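PDB 4ART: structural protein ORF273 from Acidianus two-tailed virus, which is a thermo- and acid-stable virion protein of an archaeal virus with a fold of its own, probably serving a structural role in the particle. Local coordinates for residues A[35-38]-A[39-42]; A[73-76]-A[77-81]; A[96-99]-A[100-103]; A[113-116]-A[117-121]; A[161-164]-A[165-169]. All blocks are in the same frame, centred on the assembly; numbering follows the deposited sequence.

Overall arrangement
All five contacts are local, made between side chains a few residues apart on five helices of a mixed-sheet α/β protein, at the N-caps of two and the C-terminal end of another. Contacts 4 and 5 are the pair that meet: their centres lie 10 Å apart, and helix 113-123 packs on helix 162-168 through Phe119 against Ile162, Tyr120 against Ala166, Ile116 against Leu165 and Ile113 against Leu169. Contact 1, on helix 23-44, lies across the chain's centre from both, with centres 26 and 27 Å away, and contact 3 is likewise opposite them, 26 Å from each. Contact 2 is peripheral, its centre 35 Å from that of contact 3. A sulfate ion sits at the start of helix 113-123, in contact 4.

Contact 1: A[35-38]-A[39-42]; sequences VENE and IEKE
Val35 and Ile39 lie side by side and point the same way, one turn apart on helix 23-44, which packs across the mixed sheet. Val35 CG1 meets Ile39 CG1 at 4.0 Å, and both side chains continue onto strands 139-146 and 154-161, Val35 on Ile141, Ala143 and Val157, Ile39 on Val145 and Leu155. Glu36 and Glu40 are also parallel neighbours, yet their carboxylate planes are turned 69° apart, with Glu36 OE2 only 3.1 Å from Glu40 OE2. Like charges this close may point to a shared proton or a raised pKa; Glu40 OE2 has a firmer partner in the backbone N of Phe258. On another side of the helix Glu38 bends at its second torsion (chi2 52°), which brings its carboxylate forward, alongside the next turn, between Lys41 and Glu42. Glu38 OE2 comes within 3.2 Å of Glu42 OE2, the planes 74° apart, while Glu42 OE2 is hydrogen-bonded to Asn56. Lys41 probably offsets part of this negative charge: its chain turns at chi3, and a water takes a bond from NZ, weakly, and gives one to Glu38 OE2. The direct salt bridge is a weak hydrogen bond, Lys41 NZ to Glu38 OE1 at 3.4 Å.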
loop_
_atom_site.group_PDB
_atom_site.type_symbol
_atom_site.label_atom_id
_atom_site.label_comp_id
_atom_site.label_asym_id
_atom_site.label_seq_id
_atom_site.Cartn_x
_atom_site.Cartn_y
_atom_site.Cartn_z
ATOM N N VAL A 35 14.290 -9.466 -15.873
ATOM C CA VAL A 35 13.976 -9.081 -14.479
ATOM C C VAL A 35 14.745 -9.986 -13.518
ATOM O O VAL A 35 15.474 -9.485 -12.685
ATOM C CB VAL A 35 12.441 -9.033 -14.182
ATOM C CG1 VAL A 35 12.161 -8.907 -12.676
ATOM C CG2 VAL A 35 11.771 -7.896 -14.943
ATOM N N GLU A 36 14.647 -11.315 -13.693
ATOM C CA GLU A 36 15.367 -12.292 -12.873
ATOM C C GLU A 36 16.869 -12.028 -12.804
ATOM O O GLU A 36 17.428 -12.082 -11.714
ATOM C CB GLU A 36 15.103 -13.705 -13.375
ATOM C CG GLU A 36 15.874 -14.792 -12.644
ATOM C CD GLU A 36 16.949 -15.480 -13.462
ATOM O OE1 GLU A 36 16.685 -15.838 -14.633
ATOM O OE2 GLU A 36 18.047 -15.708 -12.905
ATOM N N ASN A 37 17.514 -11.762 -13.961
ATOM C CA ASN A 37 18.947 -11.519 -14.055
ATOM C C ASN A 37 19.362 -10.310 -13.269
ATOM O O ASN A 37 20.424 -10.314 -12.656
ATOM C CB ASN A 37 19.408 -11.386 -15.496
ATOM C CG ASN A 37 19.702 -12.710 -16.162
ATOM O OD1 ASN A 37 20.345 -13.599 -15.588
ATOM N ND2 ASN A 37 19.279 -12.857 -17.412
ATOM N N GLU A 38 18.507 -9.280 -13.279
ATOM C CA GLU A 38 18.738 -8.053 -12.558
ATOM C C GLU A 38 18.557 -8.257 -11.038
ATOM O O GLU A 38 19.448 -7.874 -10.299
ATOM C CB GLU A 38 17.855 -6.927 -13.128
ATOM C CG GLU A 38 18.160 -5.529 -12.593
ATOM C CD GLU A 38 19.589 -5.007 -12.648
ATOM O OE1 GLU A 38 20.366 -5.420 -13.541
ATOM O OE2 GLU A 38 19.919 -4.149 -11.800
ATOM N N ILE A 39 17.440 -8.879 -10.569
ATOM C CA ILE A 39 17.236 -9.142 -9.125
ATOM C C ILE A 39 18.431 -9.964 -8.593
ATOM O O ILE A 39 18.983 -9.633 -7.550
ATOM C CB ILE A 39 15.882 -9.854 -8.783
ATOM C CG1 ILE A 39 14.643 -9.292 -9.548
ATOM C CG2 ILE A 39 15.645 -9.936 -7.267
ATOM C CD1 ILE A 39 14.251 -7.843 -9.316
ATOM N N GLU A 40 18.824 -11.018 -9.333
ATOM C CA GLU A 40 19.950 -11.888 -9.003
ATOM C C GLU A 40 21.236 -11.060 -8.819
ATOM O O GLU A 40 21.855 -11.149 -7.754
ATOM C CB GLU A 40 20.125 -12.939 -10.102
ATOM C CG GLU A 40 21.045 -14.082 -9.749
ATOM C CD GLU A 40 21.277 -14.947 -10.966
ATOM O OE1 GLU A 40 22.104 -14.552 -11.823
ATOM O OE2 GLU A 40 20.598 -15.994 -11.089
ATOM N N LYS A 41 21.581 -10.208 -9.833
ATOM C CA LYS A 41 22.748 -9.305 -9.862
ATOM C C LYS A 41 22.755 -8.406 -8.632
ATOM O O LYS A 41 23.795 -8.244 -8.005
ATOM C CB LYS A 41 22.734 -8.451 -11.144
ATOM C CG LYS A 41 24.027 -7.699 -11.420
ATOM C CD LYS A 41 23.845 -6.609 -12.472
ATOM C CE LYS A 41 23.576 -5.250 -11.854
ATOM N NZ LYS A 41 23.503 -4.174 -12.877
ATOM N N GLU A 42 21.579 -7.859 -8.281
ATOM C CA GLU A 42 21.370 -6.997 -7.112
ATOM C C GLU A 42 21.563 -7.741 -5.796
ATOM O O GLU A 42 22.168 -7.187 -4.884
ATOM C CB GLU A 42 19.991 -6.325 -7.158
ATOM C CG GLU A 42 19.867 -5.303 -8.279
ATOM C CD GLU A 42 19.409 -3.905 -7.903
ATOM O OE1 GLU A 42 18.969 -3.691 -6.749
ATOM O OE2 GLU A 42 19.429 -3.031 -8.798
HETATM O O HOH W 1 21.290 -1.626 -13.139
#

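Contact 2: A[73-76]-A[77-81]; sequences YDIE and VEKGK
Tyr73 meets Val77 one turn on: ring atom CE1 comes within 3.5 Å of Val77 CG2, the methyl approaching the ring obliquely. The same methyl also touches the Tyr73 carbonyl, to which Val77 N is bonded. The hydroxyl of Tyr73 is held by the carbonyl of Ser83, and its ring meets Tyr60. Asp74 contributes through its backbone, accepting Glu78 N, while its carboxylate is bonded to the hydroxyl of Tyr60. Ile75 lays CG2 against the aliphatic end of Lys79, 3.8 Å from CE. Glu76 CG stands anti to the carbonyl carbon (chi1 -64°), and a bend at chi2 (-64°) brings OE2 toward Lys79 and OE1 alongside the Lys81 chain. Glu76 OE2 makes a salt bridge to Lys79 NZ, a weak bond of 3.3 Å. Glu76 OE1 rests 3.4 Å from Lys81 CD, whereas Lys81 NZ stays 4.2 Å from it, beyond a salt bridge. The Glu76 carbonyl receives Lys81 N at 2.9 Å, and Gly80 N closes on Val77 O at 2.9 Å. Gly80 takes up positive phi (87°), which glycine readily adopts, and these two backbone bonds form a Schellman motif at the C-terminal end of this helix.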
loop_
_atom_site.group_PDB
_atom_site.type_symbol
_atom_site.label_atom_id
_atom_site.label_comp_id
_atom_site.label_asym_id
_atom_site.label_seq_id
_atom_site.Cartn_x
_atom_site.Cartn_y
_atom_site.Cartn_z
ATOM N N TYR A 73 17.118 6.637 -14.484
ATOM C CA TYR A 73 16.701 6.784 -15.874
ATOM C C TYR A 73 15.938 8.083 -16.098
ATOM O O TYR A 73 16.199 8.787 -17.085
ATOM C CB TYR A 73 15.915 5.551 -16.358
ATOM C CG TYR A 73 15.797 5.472 -17.859
ATOM C CD1 TYR A 73 14.784 6.148 -18.537
ATOM C CD2 TYR A 73 16.706 4.740 -18.609
ATOM C CE1 TYR A 73 14.681 6.093 -19.921
ATOM C CE2 TYR A 73 16.600 4.661 -19.995
ATOM C CZ TYR A 73 15.588 5.349 -20.645
ATOM O OH TYR A 73 15.509 5.332 -22.012
ATOM N N ASP A 74 15.046 8.436 -15.151
ATOM C CA ASP A 74 14.279 9.684 -15.175
ATOM C C ASP A 74 15.183 10.908 -15.178
ATOM O O ASP A 74 14.832 11.894 -15.827
ATOM C CB ASP A 74 13.274 9.751 -14.010
ATOM C CG ASP A 74 12.080 8.793 -14.144
ATOM O OD1 ASP A 74 11.755 8.396 -15.282
ATOM O OD2 ASP A 74 11.470 8.458 -13.112
ATOM N N ILE A 75 16.341 10.853 -14.451
ATOM C CA ILE A 75 17.335 11.939 -14.386
ATOM C C ILE A 75 18.037 12.054 -15.744
ATOM O O ILE A 75 18.195 13.163 -16.253
ATOM C CB ILE A 75 18.339 11.767 -13.204
ATOM C CG1 ILE A 75 17.641 11.627 -11.813
ATOM C CG2 ILE A 75 19.452 12.825 -13.204
ATOM C CD1 ILE A 75 17.096 12.863 -11.007
ATOM N N GLU A 76 18.416 10.912 -16.342
ATOM C CA GLU A 76 19.047 10.851 -17.670
ATOM C C GLU A 76 18.116 11.396 -18.769
ATOM O O GLU A 76 18.594 12.046 -19.694
ATOM C CB GLU A 76 19.534 9.427 -17.997
ATOM C CG GLU A 76 20.626 8.910 -17.070
ATOM C CD GLU A 76 21.937 9.672 -17.116
ATOM O OE1 GLU A 76 22.798 9.310 -17.951
ATOM O OE2 GLU A 76 22.101 10.633 -16.328
ATOM N N VAL A 77 16.788 11.201 -18.629
ATOM C CA VAL A 77 15.783 11.750 -19.552
ATOM C C VAL A 77 15.765 13.281 -19.396
ATOM O O VAL A 77 15.872 14.011 -20.395
ATOM C CB VAL A 77 14.379 11.104 -19.358
ATOM C CG1 VAL A 77 13.320 11.844 -20.175
ATOM C CG2 VAL A 77 14.403 9.624 -19.740
ATOM N N GLU A 78 15.685 13.744 -18.127
ATOM C CA GLU A 78 15.691 15.149 -17.687
ATOM C C GLU A 78 16.936 15.915 -18.195
ATOM O O GLU A 78 16.887 17.145 -18.299
ATOM C CB GLU A 78 15.595 15.202 -16.137
ATOM C CG GLU A 78 14.900 16.439 -15.585
ATOM C CD GLU A 78 15.023 16.742 -14.099
ATOM O OE1 GLU A 78 15.698 15.983 -13.364
ATOM O OE2 GLU A 78 14.451 17.771 -13.673
ATOM N N LYS A 79 18.033 15.180 -18.517
ATOM C CA LYS A 79 19.329 15.664 -19.022
ATOM C C LYS A 79 19.408 15.613 -20.543
ATOM O O LYS A 79 20.309 16.194 -21.126
ATOM C CB LYS A 79 20.481 14.804 -18.468
ATOM C CG LYS A 79 20.912 15.136 -17.057
ATOM C CD LYS A 79 22.067 14.264 -16.610
ATOM C CE LYS A 79 22.361 14.414 -15.139
ATOM N NZ LYS A 79 23.182 13.287 -14.624
ATOM N N GLY A 80 18.518 14.859 -21.164
ATOM C CA GLY A 80 18.505 14.676 -22.609
ATOM C C GLY A 80 19.407 13.551 -23.071
ATOM O O GLY A 80 19.615 13.391 -24.278
ATOM N N LYS A 81 19.946 12.759 -22.115
ATOM C CA LYS A 81 20.822 11.612 -22.387
ATOM C C LYS A 81 20.019 10.411 -22.844
ATOM O O LYS A 81 20.377 9.788 -23.839
ATOM C CB LYS A 81 21.682 11.257 -21.159
ATOM C CG LYS A 81 22.895 12.167 -20.957
ATOM C CD LYS A 81 24.081 11.431 -20.298
ATOM C CE LYS A 81 24.916 10.630 -21.290
ATOM N NZ LYS A 81 25.998 9.852 -20.632
#

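Contact 3: A[96-99]-A[100-103]; sequences TRDF and DEFL
The rings of Phe99 and Phe102 meet obliquely, their planes at 45° and centroids 5.8 Å apart. CE1 of Phe99 approaches Phe102 CD2 at 3.8 Å. Leu103 comes to another part of the Phe99 ring, placing CD1 3.4 Å from CE2, again on an oblique line. Thr96 CG2 lies 3.5 Å from Phe102 CB and 3.7 Å from ring atom CD1 of Phe102, the two side chains crossing at about a right angle. That methyl sits between the backbone N and the carbonyl carbon of Thr96 (chi1 -169° for OG1), which turns it toward the helix. Beyond these pairs, Phe102 rests on Val144 and Ala156 of the sheet, and both rings touch Tyr154. Asp98 OD1 lies 3.8 Å from Asp100 OD2 with the planes 72° apart, a proximity of like charges that is probably mildly unfavourable, although Asp100 OD2 also has a weak bond from His224. Asp98 OD2 accepts Glu101 N at 3.4 Å, a weak bond, and the Asp98 carbonyl takes Phe102 N at 3.0 Å. An aspartate N-cap thus opens helix 99-108, just where the chain leaves strand 87-96, and an aromatic cluster seats its first turn on the sheet.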
loop_
_atom_site.group_PDB
_atom_site.type_symbol
_atom_site.label_atom_id
_atom_site.label_comp_id
_atom_site.label_asym_id
_atom_site.label_seq_id
_atom_site.Cartn_x
_atom_site.Cartn_y
_atom_site.Cartn_z
ATOM N N THR A 96 8.988 -9.345 0.282
ATOM C CA THR A 96 8.165 -9.876 1.357
ATOM C C THR A 96 8.913 -10.903 2.209
ATOM O O THR A 96 9.902 -11.482 1.764
ATOM C CB THR A 96 6.832 -10.369 0.773
ATOM O OG1 THR A 96 5.923 -10.648 1.835
ATOM C CG2 THR A 96 7.011 -11.583 -0.120
ATOM N N ARG A 97 8.426 -11.116 3.441
ATOM C CA ARG A 97 8.988 -12.066 4.395
ATOM C C ARG A 97 7.896 -13.000 4.953
ATOM O O ARG A 97 8.188 -13.903 5.741
ATOM C CB ARG A 97 9.796 -11.334 5.496
ATOM C CG ARG A 97 11.171 -10.852 4.988
ATOM C CD ARG A 97 11.988 -10.045 5.989
ATOM N NE ARG A 97 13.113 -9.335 5.355
ATOM C CZ ARG A 97 14.332 -9.837 5.165
ATOM N NH1 ARG A 97 14.618 -11.073 5.556
ATOM N NH2 ARG A 97 15.276 -9.101 4.594
ATOM N N ASP A 98 6.643 -12.802 4.502
ATOM C CA ASP A 98 5.480 -13.613 4.878
ATOM C C ASP A 98 5.005 -14.344 3.633
ATOM O O ASP A 98 4.755 -13.708 2.606
ATOM C CB ASP A 98 4.345 -12.736 5.478
ATOM C CG ASP A 98 3.077 -13.516 5.822
ATOM O OD1 ASP A 98 3.194 -14.619 6.407
ATOM O OD2 ASP A 98 1.960 -13.015 5.519
ATOM N N PHE A 99 4.892 -15.676 3.725
ATOM C CA PHE A 99 4.498 -16.528 2.603
ATOM C C PHE A 99 3.102 -16.285 2.064
ATOM O O PHE A 99 2.894 -16.343 0.856
ATOM C CB PHE A 99 4.703 -18.013 2.906
ATOM C CG PHE A 99 4.805 -18.826 1.631
ATOM C CD1 PHE A 99 5.942 -18.758 0.834
ATOM C CD2 PHE A 99 3.759 -19.641 1.221
ATOM C CE1 PHE A 99 6.033 -19.492 -0.350
ATOM C CE2 PHE A 99 3.862 -20.398 0.049
ATOM C CZ PHE A 99 4.991 -20.304 -0.737
ATOM N N ASP A 100 2.153 -16.031 2.955
ATOM C CA ASP A 100 0.763 -15.774 2.602
ATOM C C ASP A 100 0.637 -14.484 1.798
ATOM O O ASP A 100 -0.126 -14.431 0.834
ATOM C CB ASP A 100 -0.100 -15.723 3.869
ATOM C CG ASP A 100 -0.112 -17.018 4.671
ATOM O OD1 ASP A 100 -0.415 -18.095 4.077
ATOM O OD2 ASP A 100 0.188 -16.963 5.885
ATOM N N GLU A 101 1.413 -13.454 2.187
ATOM C CA GLU A 101 1.455 -12.139 1.548
ATOM C C GLU A 101 2.120 -12.256 0.190
ATOM O O GLU A 101 1.647 -11.652 -0.772
ATOM C CB GLU A 101 2.206 -11.140 2.433
ATOM C CG GLU A 101 1.943 -9.701 2.029
ATOM C CD GLU A 101 2.496 -8.656 2.975
ATOM O OE1 GLU A 101 2.425 -8.866 4.210
ATOM O OE2 GLU A 101 2.985 -7.614 2.480
ATOM N N PHE A 102 3.206 -13.042 0.109
ATOM C CA PHE A 102 3.909 -13.352 -1.134
ATOM C C PHE A 102 2.925 -13.952 -2.148
ATOM O O PHE A 102 2.814 -13.448 -3.257
ATOM C CB PHE A 102 5.069 -14.344 -0.855
ATOM C CG PHE A 102 5.795 -14.880 -2.068
ATOM C CD1 PHE A 102 6.525 -14.031 -2.896
ATOM C CD2 PHE A 102 5.821 -16.240 -2.333
ATOM C CE1 PHE A 102 7.217 -14.530 -4.001
ATOM C CE2 PHE A 102 6.520 -16.737 -3.440
ATOM C CZ PHE A 102 7.215 -15.881 -4.261
ATOM N N LEU A 103 2.171 -14.982 -1.744
ATOM C CA LEU A 103 1.186 -15.638 -2.625
ATOM C C LEU A 103 0.071 -14.686 -3.019
ATOM O O LEU A 103 -0.324 -14.643 -4.184
ATOM C CB LEU A 103 0.620 -16.897 -1.957
ATOM C CG LEU A 103 1.597 -18.036 -1.693
ATOM C CD1 LEU A 103 0.864 -19.195 -1.056
ATOM C CD2 LEU A 103 2.330 -18.481 -2.974
#

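Contact 4: A[113-116]-A[117-121]; sequences ISDI and LKFYL. With SO4 (sulfate ion), chain E.
The carbonyl O of Asp115 lies over one face of the Phe119 ring, 3.0 Å from its plane and offset toward the rim; the same oxygen accepts Phe119 N at 2.8 Å, which keeps the two close. Asp115 CB comes within 3.8 Å of Phe119 CE2. The two side chains run the same way, and the carboxylate plane is nearly parallel to that of the ring (11°). Both take the same first torsion, CG anti to the carbonyl carbon (chi1 -80° for Asp115, -60° for Phe119), which accounts for their shared course. Beside this pair Lys118 turns at chi3 to bring NZ to 3.7 Å from Asp115 OD1, a long salt bridge. A water supplements it, donating to Asp115 OD1 at 2.9 Å and accepting weakly from NZ. Further out, Phe119 meets Phe90 edge to face. Leu117 packs on Phe191 and Ile194 of helix 188-201. At the start of the helix Ser114 N donates a weak, straight bond of 3.4 Å to sulfate O1; Ser112 OG also binds this ion, and Ser114 OG is held by Glu195. The ion probably comes from the crystallisation liquor. Its place is that of an anion at the N-terminus of helix 113-123, where backbone N-H groups point outward and the helix dipole would favour negative charge.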
loop_
_atom_site.group_PDB
_atom_site.type_symbol
_atom_site.label_atom_id
_atom_site.label_comp_id
_atom_site.label_asym_id
_atom_site.label_seq_id
_atom_site.Cartn_x
_atom_site.Cartn_y
_atom_site.Cartn_z
ATOM N N ILE A 113 -3.749 1.706 -9.862
ATOM C CA ILE A 113 -4.735 2.296 -10.779
ATOM C C ILE A 113 -4.120 3.520 -11.447
ATOM O O ILE A 113 -4.202 3.674 -12.672
ATOM C CB ILE A 113 -6.088 2.603 -10.042
ATOM C CG1 ILE A 113 -6.932 1.330 -9.943
ATOM C CG2 ILE A 113 -6.927 3.720 -10.736
ATOM C CD1 ILE A 113 -7.497 0.745 -11.300
ATOM N N SER A 114 -3.447 4.347 -10.633
ATOM C CA SER A 114 -2.768 5.558 -11.070
ATOM C C SER A 114 -1.826 5.263 -12.226
ATOM O O SER A 114 -1.851 5.970 -13.226
ATOM C CB SER A 114 -1.999 6.197 -9.910
ATOM O OG SER A 114 -2.853 6.595 -8.853
ATOM N N ASP A 115 -0.996 4.244 -12.084
ATOM C CA ASP A 115 -0.038 3.823 -13.102
ATOM C C ASP A 115 -0.692 3.382 -14.405
ATOM O O ASP A 115 -0.310 3.898 -15.450
ATOM C CB ASP A 115 0.894 2.713 -12.568
ATOM C CG ASP A 115 2.049 3.220 -11.705
ATOM O OD1 ASP A 115 2.365 4.402 -11.784
ATOM O OD2 ASP A 115 2.636 2.417 -10.970
ATOM N N ILE A 116 -1.674 2.486 -14.358
ATOM C CA ILE A 116 -2.367 1.983 -15.580
ATOM C C ILE A 116 -3.089 3.089 -16.315
ATOM O O ILE A 116 -3.029 3.151 -17.540
ATOM C CB ILE A 116 -3.318 0.776 -15.320
ATOM C CG1 ILE A 116 -2.675 -0.241 -14.459
ATOM C CG2 ILE A 116 -3.966 0.147 -16.589
ATOM C CD1 ILE A 116 -3.446 -0.271 -13.325
ATOM N N LEU A 117 -3.775 3.954 -15.570
ATOM C CA LEU A 117 -4.465 5.093 -16.156
ATOM C C LEU A 117 -3.440 6.017 -16.837
ATOM O O LEU A 117 -3.660 6.403 -17.980
ATOM C CB LEU A 117 -5.221 5.867 -15.063
ATOM C CG LEU A 117 -6.050 7.041 -15.572
ATOM C CD1 LEU A 117 -7.129 6.575 -16.548
ATOM C CD2 LEU A 117 -6.625 7.855 -14.426
ATOM N N LYS A 118 -2.329 6.358 -16.141
ATOM C CA LYS A 118 -1.262 7.209 -16.681
ATOM C C LYS A 118 -0.695 6.571 -17.961
ATOM O O LYS A 118 -0.610 7.230 -18.994
ATOM C CB LYS A 118 -0.145 7.404 -15.634
ATOM C CG LYS A 118 1.120 8.090 -16.158
ATOM C CD LYS A 118 2.151 8.327 -15.056
ATOM C CE LYS A 118 3.038 7.163 -14.753
ATOM N NZ LYS A 118 3.808 7.389 -13.500
ATOM N N PHE A 119 -0.327 5.296 -17.879
ATOM C CA PHE A 119 0.224 4.522 -18.990
ATOM C C PHE A 119 -0.757 4.457 -20.177
ATOM O O PHE A 119 -0.327 4.690 -21.295
ATOM C CB PHE A 119 0.665 3.119 -18.518
ATOM C CG PHE A 119 1.746 3.067 -17.430
ATOM C CD1 PHE A 119 2.634 4.118 -17.252
ATOM C CD2 PHE A 119 1.913 1.930 -16.633
ATOM C CE1 PHE A 119 3.662 4.043 -16.280
ATOM C CE2 PHE A 119 2.942 1.868 -15.657
ATOM C CZ PHE A 119 3.798 2.923 -15.490
ATOM N N TYR A 120 -2.070 4.222 -19.933
ATOM C CA TYR A 120 -3.078 4.186 -21.014
ATOM C C TYR A 120 -3.217 5.552 -21.657
ATOM O O TYR A 120 -3.169 5.645 -22.885
ATOM C CB TYR A 120 -4.469 3.676 -20.539
ATOM C CG TYR A 120 -5.550 3.881 -21.595
ATOM C CD1 TYR A 120 -5.747 2.947 -22.611
ATOM C CD2 TYR A 120 -6.325 5.045 -21.620
ATOM C CE1 TYR A 120 -6.676 3.170 -23.632
ATOM C CE2 TYR A 120 -7.281 5.264 -22.615
ATOM C CZ TYR A 120 -7.453 4.325 -23.622
ATOM O OH TYR A 120 -8.380 4.561 -24.613
ATOM N N LEU A 121 -3.423 6.618 -20.834
ATOM C CA LEU A 121 -3.579 7.977 -21.340
ATOM C C LEU A 121 -2.448 8.391 -22.267
ATOM O O LEU A 121 -2.702 8.873 -23.367
ATOM C CB LEU A 121 -3.748 8.987 -20.204
ATOM C CG LEU A 121 -5.094 8.983 -19.460
ATOM C CD1 LEU A 121 -5.002 9.808 -18.215
ATOM C CD2 LEU A 121 -6.249 9.477 -20.331
HETATM S S SO4 E . -2.067 3.875 -6.114
HETATM O O1 SO4 E . -2.841 3.631 -7.317
HETATM O O2 SO4 E . -0.896 3.015 -6.014
HETATM O O3 SO4 E . -1.630 5.273 -6.119
HETATM O O4 SO4 E . -2.900 3.606 -4.934
HETATM O O HOH W 2 1.169 6.949 -11.281
#

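Contact 5: A[161-164]-A[165-169]; sequences DIDS and LARAL
Arg167 folds back over the preceding turn, against Asp163 and Ser164. Arg167 CB sits 3.5 Å from Asp163 O, and CG, placed beside the backbone N by a chi1 of -81°, comes a little nearer to the same oxygen. The chain then bends at chi3 (-67°), bringing the guanidinium back toward the start of the helix rather than outward. CZ hangs over Asp163 O, which lies 3.7 Å from the guanidinium plane, over its centre; Ser164 N lies on that same face, toward the rim. The tip divides: Arg167 NH1 lies 3.6 Å from Asp163 CB, and Arg167 NH2 approaches Ser164 OG. The link to Asp161 is made by a water, which accepts from Arg167 NH2 at 2.7 Å and donates to Asp161 OD1 at 2.7 Å, with Ser164 OG as a weaker neighbour. The charged atoms it joins, Arg167 NH2 and Asp161 OD1, are 4.7 Å apart, and any charge coupling between them is probably water-mediated. Asp163 itself has a long, weak ion pair with Lys123.

Asp161 OD1 uses its anti lone pair to accept Ser164 N at 3.0 Å (157°), the capping bond. The Asp161 carbonyl accepts Leu165 N. The buried side chains of the helix face helix 113-123. Asp161 closes strand 154-161 and is the N-cap of helix 162-168, an aspartate N-cap at a strand-to-helix junction.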
loop_
_atom_site.group_PDB
_atom_site.type_symbol
_atom_site.label_atom_id
_atom_site.label_comp_id
_atom_site.label_asym_id
_atom_site.label_seq_id
_atom_site.Cartn_x
_atom_site.Cartn_y
_atom_site.Cartn_z
ATOM N N ASP A 161 -0.125 -7.012 -19.783
ATOM C CA ASP A 161 -0.232 -6.218 -21.006
ATOM C C ASP A 161 -1.071 -5.010 -20.586
ATOM O O ASP A 161 -2.204 -5.188 -20.147
ATOM C CB ASP A 161 -0.959 -7.021 -22.115
ATOM C CG ASP A 161 -1.132 -6.227 -23.403
ATOM O OD1 ASP A 161 -2.131 -5.516 -23.532
ATOM O OD2 ASP A 161 -0.244 -6.275 -24.246
ATOM N N ILE A 162 -0.525 -3.799 -20.712
ATOM C CA ILE A 162 -1.191 -2.566 -20.274
ATOM C C ILE A 162 -2.534 -2.301 -20.971
ATOM O O ILE A 162 -3.491 -1.962 -20.291
ATOM C CB ILE A 162 -0.201 -1.339 -20.265
ATOM C CG1 ILE A 162 0.934 -1.578 -19.220
ATOM C CG2 ILE A 162 -0.946 0.003 -20.022
ATOM C CD1 ILE A 162 2.092 -0.674 -19.297
ATOM N N ASP A 163 -2.607 -2.472 -22.299
ATOM C CA ASP A 163 -3.837 -2.264 -23.074
ATOM C C ASP A 163 -4.963 -3.156 -22.597
ATOM O O ASP A 163 -6.096 -2.697 -22.452
ATOM C CB ASP A 163 -3.605 -2.576 -24.572
ATOM C CG ASP A 163 -2.696 -1.636 -25.318
ATOM O OD1 ASP A 163 -2.492 -0.502 -24.834
ATOM O OD2 ASP A 163 -2.235 -2.012 -26.424
ATOM N N SER A 164 -4.645 -4.444 -22.404
ATOM C CA SER A 164 -5.580 -5.493 -21.987
ATOM C C SER A 164 -6.107 -5.170 -20.621
ATOM O O SER A 164 -7.315 -5.220 -20.411
ATOM C CB SER A 164 -4.887 -6.852 -21.973
ATOM O OG SER A 164 -5.077 -7.470 -23.226
ATOM N N LEU A 165 -5.213 -4.791 -19.710
ATOM C CA LEU A 165 -5.570 -4.391 -18.367
ATOM C C LEU A 165 -6.474 -3.149 -18.364
ATOM O O LEU A 165 -7.496 -3.143 -17.679
ATOM C CB LEU A 165 -4.289 -4.138 -17.556
ATOM C CG LEU A 165 -4.454 -4.094 -16.069
ATOM C CD1 LEU A 165 -5.277 -5.294 -15.554
ATOM C CD2 LEU A 165 -3.116 -4.096 -15.408
ATOM N N ALA A 166 -6.109 -2.116 -19.143
ATOM C CA ALA A 166 -6.885 -0.870 -19.227
ATOM C C ALA A 166 -8.315 -1.153 -19.721
ATOM O O ALA A 166 -9.263 -0.600 -19.162
ATOM C CB ALA A 166 -6.188 0.149 -20.154
ATOM N N ARG A 167 -8.465 -2.040 -20.741
ATOM C CA ARG A 167 -9.745 -2.441 -21.301
ATOM C C ARG A 167 -10.611 -3.138 -20.264
ATOM O O ARG A 167 -11.782 -2.825 -20.179
ATOM C CB ARG A 167 -9.555 -3.353 -22.531
ATOM C CG ARG A 167 -9.259 -2.589 -23.800
ATOM C CD ARG A 167 -9.411 -3.456 -25.042
ATOM N NE ARG A 167 -8.406 -4.519 -25.113
ATOM C CZ ARG A 167 -7.197 -4.365 -25.645
ATOM N NH1 ARG A 167 -6.824 -3.187 -26.139
ATOM N NH2 ARG A 167 -6.350 -5.387 -25.687
ATOM N N ALA A 168 -10.045 -4.079 -19.485
ATOM C CA ALA A 168 -10.775 -4.813 -18.432
ATOM C C ALA A 168 -11.224 -3.876 -17.313
ATOM O O ALA A 168 -12.215 -4.155 -16.651
ATOM C CB ALA A 168 -9.905 -5.927 -17.864
ATOM N N LEU A 169 -10.481 -2.783 -17.098
ATOM C CA LEU A 169 -10.776 -1.775 -16.089
ATOM C C LEU A 169 -11.756 -0.745 -16.630
ATOM O O LEU A 169 -12.162 0.162 -15.894
ATOM C CB LEU A 169 -9.470 -1.089 -15.602
ATOM C CG LEU A 169 -8.634 -1.888 -14.610
ATOM C CD1 LEU A 169 -7.227 -1.287 -14.468
ATOM C CD2 LEU A 169 -9.366 -2.001 -13.244
HETATM O O HOH W 3 -3.705 -5.716 -25.727
#